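PDB 2R9Q: 2'-deoxycytidine 5'-triphosphate deaminase from Agrobacterium tumefaciens, which probably catalyses the hydrolytic deamination of dCTP to dUTP, a step that supplies precursor for thymidine nucleotide synthesis. Local coordinates for residues Ala104-Ser109 / Ile166-Gly171. Sequence-based numbering, arbitrary orientation.
Sequences ADMSAS and IRFRIG
Arg169 lays its aliphatic stem along Ser107, its CG 3.6 Å from Ser107 OG, and then carries its guanidinium over to the next serine on the same face of the sheet. CG sits between the backbone N and the carbonyl carbon (chi1 60°), and a bend at chi3 swings the head along strand 106-109 until Arg169 NH1 donates to Ser109 OG at 3.1 Å, the oxygen lying 19° out of the guanidinium plane. A water accepts from Arg169 NH1 at 3.0 Å and also hydrogen-bonds Ser107 OG, so the arginine is tied to both serines, to one directly and to the other through solvent. NE makes a salt bridge with Glu338 of the C-terminal half of the chain, a second partner for the same guanidinium.

Beneath this polar face the backbones run as antiparallel neighbours in a sheet of the N-terminal domain, a member of the dUTPase superfamily. Ser107 with Arg169 and Ser109 with Arg167 are the hydrogen-bonded pairs; Arg167 N to Ser109 O, at 2.9 Å, is the shortest of their four bonds. Arg167 itself sends its guanidinium away from strand 106-109 to the carbonyl oxygens of Ala41, Ala277 and Phe297.

On the other face, Ala108 CB touches both Ile166 CG1 and Phe168 CD1, 3.7 Å from each. Ile166 CG1 lies over one face of the Phe168 ring, offset toward the rim. Met106 brings its sulfur obliquely to that ring, Met106 SD 5.4 Å from the Phe168 centroid, a Met-aromatic contact; both residues also touch Leu13 and helix 15-23. Farther along, Ile170 CG2 meets Asp105 OD2 at 3.4 Å.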
loop_
_atom_site.group_PDB
_atom_site.type_symbol
_atom_site.label_atom_id
_atom_site.label_comp_id
_atom_site.label_asym_id
_atom_site.label_seq_id
_atom_site.Cartn_x
_atom_site.Cartn_y
_atom_site.Cartn_z
ATOM N N ALA B 104 -37.134 -24.489 -16.028
ATOM C CA ALA B 104 -36.182 -24.431 -17.150
ATOM C C ALA B 104 -36.201 -23.139 -17.995
ATOM O O ALA B 104 -35.235 -22.859 -18.716
ATOM C CB ALA B 104 -36.358 -25.659 -18.061
ATOM N N ASP B 105 -37.297 -22.377 -17.910
ATOM C CA ASP B 105 -37.404 -21.047 -18.566
ATOM C C ASP B 105 -36.974 -19.847 -17.681
ATOM O O ASP B 105 -36.949 -18.699 -18.137
ATOM C CB ASP B 105 -38.830 -20.827 -19.118
ATOM C CG ASP B 105 -39.905 -20.733 -18.025
ATOM O OD1 ASP B 105 -39.878 -21.499 -17.030
ATOM O OD2 ASP B 105 -40.813 -19.889 -18.185
ATOM N N MET B 106 -36.647 -20.145 -16.424
ATOM C CA MET B 106 -36.334 -19.157 -15.407
ATOM C C MET B 106 -34.840 -19.176 -15.113
ATOM O O MET B 106 -34.258 -20.228 -14.845
ATOM C CB MET B 106 -37.124 -19.441 -14.124
ATOM C CG MET B 106 -37.038 -18.347 -13.067
ATOM S SD MET B 106 -37.954 -18.689 -11.556
ATOM C CE MET B 106 -39.637 -18.836 -12.221
ATOM N N SER B 107 -34.246 -17.990 -15.202
ATOM C CA SER B 107 -32.865 -17.739 -14.824
ATOM C C SER B 107 -32.785 -16.696 -13.704
ATOM O O SER B 107 -33.799 -16.160 -13.266
ATOM C CB SER B 107 -32.056 -17.272 -16.046
ATOM O OG SER B 107 -32.375 -15.949 -16.423
ATOM N N ALA B 108 -31.580 -16.429 -13.218
ATOM C CA ALA B 108 -31.392 -15.345 -12.269
ATOM C C ALA B 108 -30.010 -14.684 -12.314
ATOM O O ALA B 108 -29.049 -15.248 -12.810
ATOM C CB ALA B 108 -31.769 -15.791 -10.859
ATOM N N SER B 109 -29.951 -13.446 -11.828
ATOM C CA SER B 109 -28.680 -12.762 -11.582
ATOM C C SER B 109 -28.559 -12.210 -10.111
ATOM O O SER B 109 -29.535 -12.065 -9.416
ATOM C CB SER B 109 -28.457 -11.684 -12.650
ATOM O OG SER B 109 -29.338 -10.597 -12.511
ATOM N N ILE B 166 -30.669 -11.711 -5.151
ATOM C CA ILE B 166 -30.896 -12.437 -6.387
ATOM C C ILE B 166 -32.240 -11.993 -7.027
ATOM O O ILE B 166 -33.279 -11.959 -6.367
ATOM C CB ILE B 166 -30.803 -13.971 -6.126
ATOM C CG1 ILE B 166 -30.844 -14.783 -7.422
ATOM C CG2 ILE B 166 -31.883 -14.471 -5.194
ATOM C CD1 ILE B 166 -30.700 -16.252 -7.168
ATOM N N ARG B 167 -32.185 -11.616 -8.302
ATOM C CA ARG B 167 -33.366 -11.262 -9.096
ATOM C C ARG B 167 -33.657 -12.382 -10.094
ATOM O O ARG B 167 -32.770 -12.828 -10.805
ATOM C CB ARG B 167 -33.108 -9.945 -9.825
ATOM C CG ARG B 167 -34.166 -9.496 -10.823
ATOM C CD ARG B 167 -33.953 -8.041 -11.204
ATOM N NE ARG B 167 -34.271 -7.100 -10.112
ATOM C CZ ARG B 167 -34.188 -5.779 -10.207
ATOM N NH1 ARG B 167 -33.770 -5.220 -11.320
ATOM N NH2 ARG B 167 -34.513 -5.010 -9.179
ATOM N N PHE B 168 -34.901 -12.839 -10.121
ATOM C CA PHE B 168 -35.347 -13.915 -11.030
ATOM C C PHE B 168 -36.087 -13.358 -12.221
ATOM O O PHE B 168 -36.798 -12.370 -12.101
ATOM C CB PHE B 168 -36.254 -14.907 -10.302
ATOM C CG PHE B 168 -35.660 -15.459 -9.051
ATOM C CD1 PHE B 168 -34.941 -16.624 -9.075
ATOM C CD2 PHE B 168 -35.822 -14.799 -7.844
ATOM C CE1 PHE B 168 -34.377 -17.116 -7.941
ATOM C CE2 PHE B 168 -35.274 -15.295 -6.702
ATOM C CZ PHE B 168 -34.551 -16.455 -6.748
ATOM N N ARG B 169 -35.914 -14.002 -13.374
ATOM C CA ARG B 169 -36.561 -13.560 -14.610
ATOM C C ARG B 169 -36.898 -14.674 -15.631
ATOM O O ARG B 169 -36.271 -15.736 -15.649
ATOM C CB ARG B 169 -35.683 -12.502 -15.269
ATOM C CG ARG B 169 -34.308 -12.993 -15.634
ATOM C CD ARG B 169 -33.538 -11.961 -16.412
ATOM N NE ARG B 169 -33.382 -10.678 -15.730
ATOM C CZ ARG B 169 -32.559 -10.447 -14.707
ATOM N NH1 ARG B 169 -31.835 -11.415 -14.157
ATOM N NH2 ARG B 169 -32.487 -9.230 -14.206
ATOM N N ILE B 170 -37.906 -14.426 -16.466
ATOM C CA ILE B 170 -38.163 -15.262 -17.653
ATOM C C ILE B 170 -37.884 -14.415 -18.883
ATOM O O ILE B 170 -38.493 -13.386 -19.080
ATOM C CB ILE B 170 -39.581 -15.875 -17.670
ATOM C CG1 ILE B 170 -39.788 -16.734 -16.400
ATOM C CG2 ILE B 170 -39.787 -16.750 -18.939
ATOM C CD1 ILE B 170 -41.171 -16.673 -15.800
ATOM N N GLY B 171 -36.907 -14.853 -19.675
ATOM C CA GLY B 171 -36.340 -14.052 -20.757
ATOM C C GLY B 171 -35.566 -12.838 -20.264
ATOM O O GLY B 171 -35.106 -12.780 -19.127
HETATM O O HOH W 1 -30.726 -13.876 -15.471
#